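Local coordinates for nucleoporin nup120 (Schizosaccharomyces pombe, PDB 4GQ2), which serves as a structural component of the nuclear pore complex and, like other nucleoporins, can take part in docking transiently associated transport factors, at residues Asn810-Leu822 with Ser872-Gln884. Numbering follows the deposited sequence.
Sequences NDLVTELVEKLFL and SHTSQFAVLREFQ
The Phe877 ring lies against helix 812-822 with the carboxylate carbon of Glu818 at its edge, in plane, CD 3.8 Å from Phe877 CD1. This is packing within the alpha-helical HEAT-repeat region: the chain leading into helix 881-889 rests on helix 812-822, and Ile841 of helix 840-852 also touches Phe877. The carboxylate and ring planes stand 77° apart. Asn810 ND2 approaches the ring obliquely, 3.4 Å from Phe877 CE2, and Thr814 CG2 and Glu815 CG also come in obliquely. Gln876 CB sits over one ring face, near the rim. Glu818 CG is anti to the backbone N, and a bend at chi2 (-98°) turns the carboxylate toward the backbone of Val879. With an alanine here in place of Glu818, Val879 N would probably lose its acceptor and a gap would be likely to open beside Phe877 and Val879 CG2. Val879 CG1 packs 3.7 Å from Leu822 CD1 and 3.8 Å from Phe821 CD2. One water accepts hydrogen bonds from Lys819 NZ and Ala878 N and donates to Gln876 O and Glu818 OE1. The other carboxylate oxygen, Glu818 OE2, accepts from Val879 N at 3.0 Å, with an N-H...O angle of 155°.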
loop_
_atom_site.group_PDB
_atom_site.type_symbol
_atom_site.label_atom_id
_atom_site.label_comp_id
_atom_site.label_asym_id
_atom_site.label_seq_id
_atom_site.Cartn_x
_atom_site.Cartn_y
_atom_site.Cartn_z
ATOM N N ASN A 810 0.474 -10.877 23.009
ATOM C CA ASN A 810 -0.708 -10.472 22.277
ATOM C C ASN A 810 -0.471 -10.611 20.778
ATOM O O ASN A 810 0.671 -10.693 20.322
ATOM C CB ASN A 810 -1.097 -9.035 22.634
ATOM C CG ASN A 810 -1.738 -8.925 24.008
ATOM O OD1 ASN A 810 -2.560 -9.757 24.398
ATOM N ND2 ASN A 810 -1.371 -7.884 24.747
ATOM N N ASP A 811 -1.559 -10.640 20.023
ATOM C CA ASP A 811 -1.493 -10.791 18.585
ATOM C C ASP A 811 -1.046 -9.511 17.890
ATOM O O ASP A 811 -1.539 -8.415 18.188
ATOM C CB ASP A 811 -2.848 -11.218 18.040
ATOM C CG ASP A 811 -2.745 -11.790 16.660
ATOM O OD1 ASP A 811 -2.094 -12.843 16.516
ATOM O OD2 ASP A 811 -3.306 -11.193 15.722
ATOM N N LEU A 812 -0.123 -9.671 16.950
ATOM C CA LEU A 812 0.418 -8.557 16.165
ATOM C C LEU A 812 -0.650 -7.795 15.367
ATOM O O LEU A 812 -0.593 -6.564 15.262
ATOM C CB LEU A 812 1.511 -9.083 15.237
ATOM C CG LEU A 812 2.469 -8.185 14.441
ATOM C CD1 LEU A 812 1.802 -7.565 13.212
ATOM C CD2 LEU A 812 3.127 -7.141 15.330
ATOM N N VAL A 813 -1.625 -8.516 14.819
ATOM C CA VAL A 813 -2.710 -7.871 14.070
ATOM C C VAL A 813 -3.491 -6.960 15.002
ATOM O O VAL A 813 -3.733 -5.800 14.684
ATOM C CB VAL A 813 -3.654 -8.889 13.405
ATOM C CG1 VAL A 813 -4.841 -8.186 12.776
ATOM C CG2 VAL A 813 -2.912 -9.693 12.347
ATOM N N THR A 814 -3.856 -7.484 16.167
ATOM C CA THR A 814 -4.622 -6.708 17.128
ATOM C C THR A 814 -3.859 -5.452 17.529
ATOM O O THR A 814 -4.423 -4.356 17.525
ATOM C CB THR A 814 -4.994 -7.535 18.363
ATOM O OG1 THR A 814 -5.682 -8.725 17.950
ATOM C CG2 THR A 814 -5.891 -6.731 19.272
ATOM N N GLU A 815 -2.577 -5.620 17.842
ATOM C CA GLU A 815 -1.711 -4.512 18.236
ATOM C C GLU A 815 -1.646 -3.428 17.165
ATOM O O GLU A 815 -1.867 -2.256 17.454
ATOM C CB GLU A 815 -0.300 -5.015 18.547
ATOM C CG GLU A 815 -0.190 -5.843 19.826
ATOM C CD GLU A 815 1.234 -6.295 20.122
ATOM O OE1 GLU A 815 2.170 -5.888 19.396
ATOM O OE2 GLU A 815 1.418 -7.063 21.089
ATOM N N LEU A 816 -1.347 -3.822 15.929
ATOM C CA LEU A 816 -1.199 -2.844 14.863
ATOM C C LEU A 816 -2.523 -2.144 14.565
ATOM O O LEU A 816 -2.574 -0.907 14.536
ATOM C CB LEU A 816 -0.584 -3.464 13.596
ATOM C CG LEU A 816 -0.504 -2.547 12.371
ATOM C CD1 LEU A 816 0.259 -1.267 12.695
ATOM C CD2 LEU A 816 0.127 -3.274 11.187
ATOM N N VAL A 817 -3.583 -2.931 14.374
ATOM C CA VAL A 817 -4.918 -2.386 14.079
ATOM C C VAL A 817 -5.431 -1.484 15.207
ATOM O O VAL A 817 -6.029 -0.422 14.945
ATOM C CB VAL A 817 -5.945 -3.500 13.765
ATOM C CG1 VAL A 817 -7.338 -2.924 13.579
ATOM C CG2 VAL A 817 -5.533 -4.268 12.518
ATOM N N GLU A 818 -5.169 -1.888 16.450
ATOM C CA GLU A 818 -5.596 -1.116 17.620
ATOM C C GLU A 818 -4.969 0.278 17.598
ATOM O O GLU A 818 -5.651 1.268 17.859
ATOM C CB GLU A 818 -5.274 -1.860 18.925
ATOM C CG GLU A 818 -6.027 -1.359 20.154
ATOM C CD GLU A 818 -5.226 -0.394 21.015
ATOM O OE1 GLU A 818 -4.026 -0.180 20.741
ATOM O OE2 GLU A 818 -5.796 0.150 21.983
ATOM N N LYS A 819 -3.686 0.351 17.248
ATOM C CA LYS A 819 -2.990 1.637 17.140
ATOM C C LYS A 819 -3.527 2.489 16.000
ATOM O O LYS A 819 -3.691 3.709 16.141
ATOM C CB LYS A 819 -1.487 1.440 16.982
ATOM C CG LYS A 819 -0.762 1.081 18.268
ATOM C CD LYS A 819 -0.795 2.233 19.264
ATOM C CE LYS A 819 0.072 1.949 20.478
ATOM N NZ LYS A 819 -0.247 0.634 21.100
ATOM N N LEU A 820 -3.806 1.846 14.870
ATOM C CA LEU A 820 -4.387 2.544 13.722
ATOM C C LEU A 820 -5.719 3.162 14.133
ATOM O O LEU A 820 -6.020 4.306 13.781
ATOM C CB LEU A 820 -4.568 1.597 12.526
ATOM C CG LEU A 820 -3.313 1.215 11.722
ATOM C CD1 LEU A 820 -3.605 0.083 10.738
ATOM C CD2 LEU A 820 -2.759 2.423 10.984
ATOM N N PHE A 821 -6.492 2.394 14.900
ATOM C CA PHE A 821 -7.783 2.836 15.383
ATOM C C PHE A 821 -7.625 4.074 16.249
ATOM O O PHE A 821 -8.261 5.094 15.986
ATOM C CB PHE A 821 -8.512 1.720 16.139
ATOM C CG PHE A 821 -9.925 2.070 16.494
ATOM C CD1 PHE A 821 -10.949 1.901 15.564
ATOM C CD2 PHE A 821 -10.234 2.598 17.750
ATOM C CE1 PHE A 821 -12.257 2.235 15.882
ATOM C CE2 PHE A 821 -11.543 2.936 18.070
ATOM C CZ PHE A 821 -12.555 2.753 17.135
ATOM N N LEU A 822 -6.758 3.989 17.257
ATOM C CA LEU A 822 -6.429 5.140 18.113
ATOM C C LEU A 822 -6.058 6.388 17.317
ATOM O O LEU A 822 -6.296 7.504 17.773
ATOM C CB LEU A 822 -5.282 4.785 19.070
ATOM C CG LEU A 822 -5.528 4.317 20.510
ATOM C CD1 LEU A 822 -6.996 4.124 20.888
ATOM C CD2 LEU A 822 -4.720 3.052 20.775
ATOM N N SER A 872 -10.298 -6.105 32.562
ATOM C CA SER A 872 -10.453 -4.869 33.345
ATOM C C SER A 872 -9.142 -4.345 33.952
ATOM O O SER A 872 -9.104 -3.234 34.488
ATOM C CB SER A 872 -11.513 -5.048 34.435
ATOM O OG SER A 872 -11.122 -6.029 35.384
ATOM N N HIS A 873 -8.070 -5.130 33.848
ATOM C CA HIS A 873 -6.763 -4.736 34.398
ATOM C C HIS A 873 -5.716 -4.445 33.355
ATOM O O HIS A 873 -4.776 -3.688 33.613
ATOM C CB HIS A 873 -6.249 -5.792 35.377
ATOM C CG HIS A 873 -7.176 -6.043 36.548
ATOM N ND1 HIS A 873 -7.378 -5.132 37.525
ATOM C CD2 HIS A 873 -7.962 -7.150 36.874
ATOM C CE1 HIS A 873 -8.249 -5.630 38.427
ATOM N NE2 HIS A 873 -8.607 -6.863 38.028
ATOM N N THR A 874 -5.883 -5.033 32.169
ATOM C CA THR A 874 -4.893 -4.983 31.081
ATOM C C THR A 874 -4.475 -3.562 30.686
ATOM O O THR A 874 -5.320 -2.698 30.416
ATOM C CB THR A 874 -5.407 -5.730 29.832
ATOM O OG1 THR A 874 -6.127 -6.900 30.236
ATOM C CG2 THR A 874 -4.253 -6.132 28.919
ATOM N N SER A 875 -3.163 -3.342 30.637
ATOM C CA SER A 875 -2.602 -2.006 30.431
ATOM C C SER A 875 -2.331 -1.642 28.970
ATOM O O SER A 875 -2.391 -0.464 28.604
ATOM C CB SER A 875 -1.311 -1.855 31.237
ATOM O OG SER A 875 -0.351 -2.810 30.822
ATOM N N GLN A 876 -2.054 -2.656 28.149
ATOM C CA GLN A 876 -1.471 -2.472 26.812
ATOM C C GLN A 876 -2.332 -1.742 25.770
ATOM O O GLN A 876 -1.790 -1.050 24.884
ATOM C CB GLN A 876 -1.019 -3.820 26.240
ATOM C CG GLN A 876 0.050 -3.679 25.166
ATOM C CD GLN A 876 0.255 -4.939 24.348
ATOM O OE1 GLN A 876 -0.045 -4.969 23.154
ATOM N NE2 GLN A 876 0.780 -5.982 24.982
ATOM N N PHE A 877 -3.653 -1.902 25.875
ATOM C CA PHE A 877 -4.578 -1.388 24.873
ATOM C C PHE A 877 -5.400 -0.230 25.399
ATOM O O PHE A 877 -6.285 -0.412 26.233
ATOM C CB PHE A 877 -5.514 -2.489 24.376
ATOM C CG PHE A 877 -4.805 -3.711 23.869
ATOM C CD1 PHE A 877 -4.233 -3.726 22.603
ATOM C CD2 PHE A 877 -4.720 -4.855 24.655
ATOM C CE1 PHE A 877 -3.581 -4.858 22.129
ATOM C CE2 PHE A 877 -4.081 -5.994 24.184
ATOM C CZ PHE A 877 -3.513 -5.995 22.919
ATOM N N ALA A 878 -5.119 0.957 24.878
ATOM C CA ALA A 878 -5.826 2.168 25.275
ATOM C C ALA A 878 -7.308 2.184 24.876
ATOM O O ALA A 878 -8.061 3.002 25.396
ATOM C CB ALA A 878 -5.117 3.393 24.722
ATOM N N VAL A 879 -7.728 1.305 23.959
ATOM C CA VAL A 879 -9.163 1.206 23.625
ATOM C C VAL A 879 -9.976 0.678 24.808
ATOM O O VAL A 879 -11.186 0.831 24.841
ATOM C CB VAL A 879 -9.472 0.332 22.374
ATOM C CG1 VAL A 879 -9.108 1.060 21.094
ATOM C CG2 VAL A 879 -8.793 -1.031 22.450
ATOM N N LEU A 880 -9.298 0.058 25.774
ATOM C CA LEU A 880 -9.954 -0.523 26.947
ATOM C C LEU A 880 -10.192 0.485 28.074
ATOM O O LEU A 880 -10.848 0.157 29.062
ATOM C CB LEU A 880 -9.159 -1.724 27.474
ATOM C CG LEU A 880 -8.923 -2.923 26.549
ATOM C CD1 LEU A 880 -8.310 -4.082 27.320
ATOM C CD2 LEU A 880 -10.211 -3.369 25.880
ATOM N N ARG A 881 -9.679 1.707 27.921
ATOM C CA ARG A 881 -9.759 2.709 28.993
ATOM C C ARG A 881 -11.185 3.002 29.474
ATOM O O ARG A 881 -11.437 2.983 30.679
ATOM C CB ARG A 881 -8.990 4.005 28.654
ATOM C CG ARG A 881 -9.536 4.815 27.486
ATOM C CD ARG A 881 -8.969 6.228 27.466
ATOM N NE ARG A 881 -9.698 7.125 28.362
ATOM C CZ ARG A 881 -10.792 7.807 28.024
ATOM N NH1 ARG A 881 -11.301 7.705 26.799
ATOM N NH2 ARG A 881 -11.382 8.595 28.911
ATOM N N GLU A 882 -12.110 3.241 28.545
ATOM C CA GLU A 882 -13.492 3.567 28.912
ATOM C C GLU A 882 -14.165 2.442 29.702
ATOM O O GLU A 882 -14.872 2.696 30.674
ATOM C CB GLU A 882 -14.327 3.942 27.684
ATOM C CG GLU A 882 -13.982 5.307 27.100
ATOM C CD GLU A 882 -14.786 5.658 25.855
ATOM O OE1 GLU A 882 -15.259 4.746 25.143
ATOM O OE2 GLU A 882 -14.945 6.863 25.581
ATOM N N PHE A 883 -13.933 1.202 29.282
ATOM C CA PHE A 883 -14.448 0.058 30.004
ATOM C C PHE A 883 -13.798 -0.063 31.374
ATOM O O PHE A 883 -14.480 -0.327 32.367
ATOM C CB PHE A 883 -14.220 -1.244 29.239
ATOM C CG PHE A 883 -14.505 -2.467 30.064
ATOM C CD1 PHE A 883 -15.797 -2.727 30.522
ATOM C CD2 PHE A 883 -13.483 -3.342 30.410
ATOM C CE1 PHE A 883 -16.057 -3.839 31.308
ATOM C CE2 PHE A 883 -13.742 -4.458 31.185
ATOM C CZ PHE A 883 -15.029 -4.707 31.635
ATOM N N GLN A 884 -12.480 0.111 31.413
ATOM C CA GLN A 884 -11.709 -0.068 32.642
ATOM C C GLN A 884 -11.962 1.018 33.685
ATOM O O GLN A 884 -11.804 0.770 34.882
ATOM C CB GLN A 884 -10.222 -0.177 32.332
ATOM C CG GLN A 884 -9.835 -1.531 31.777
ATOM C CD GLN A 884 -8.415 -1.555 31.260
ATOM O OE1 GLN A 884 -7.827 -0.509 30.987
ATOM N NE2 GLN A 884 -7.854 -2.755 31.121
HETATM O O HOH W 1 -2.696 1.230 22.854
#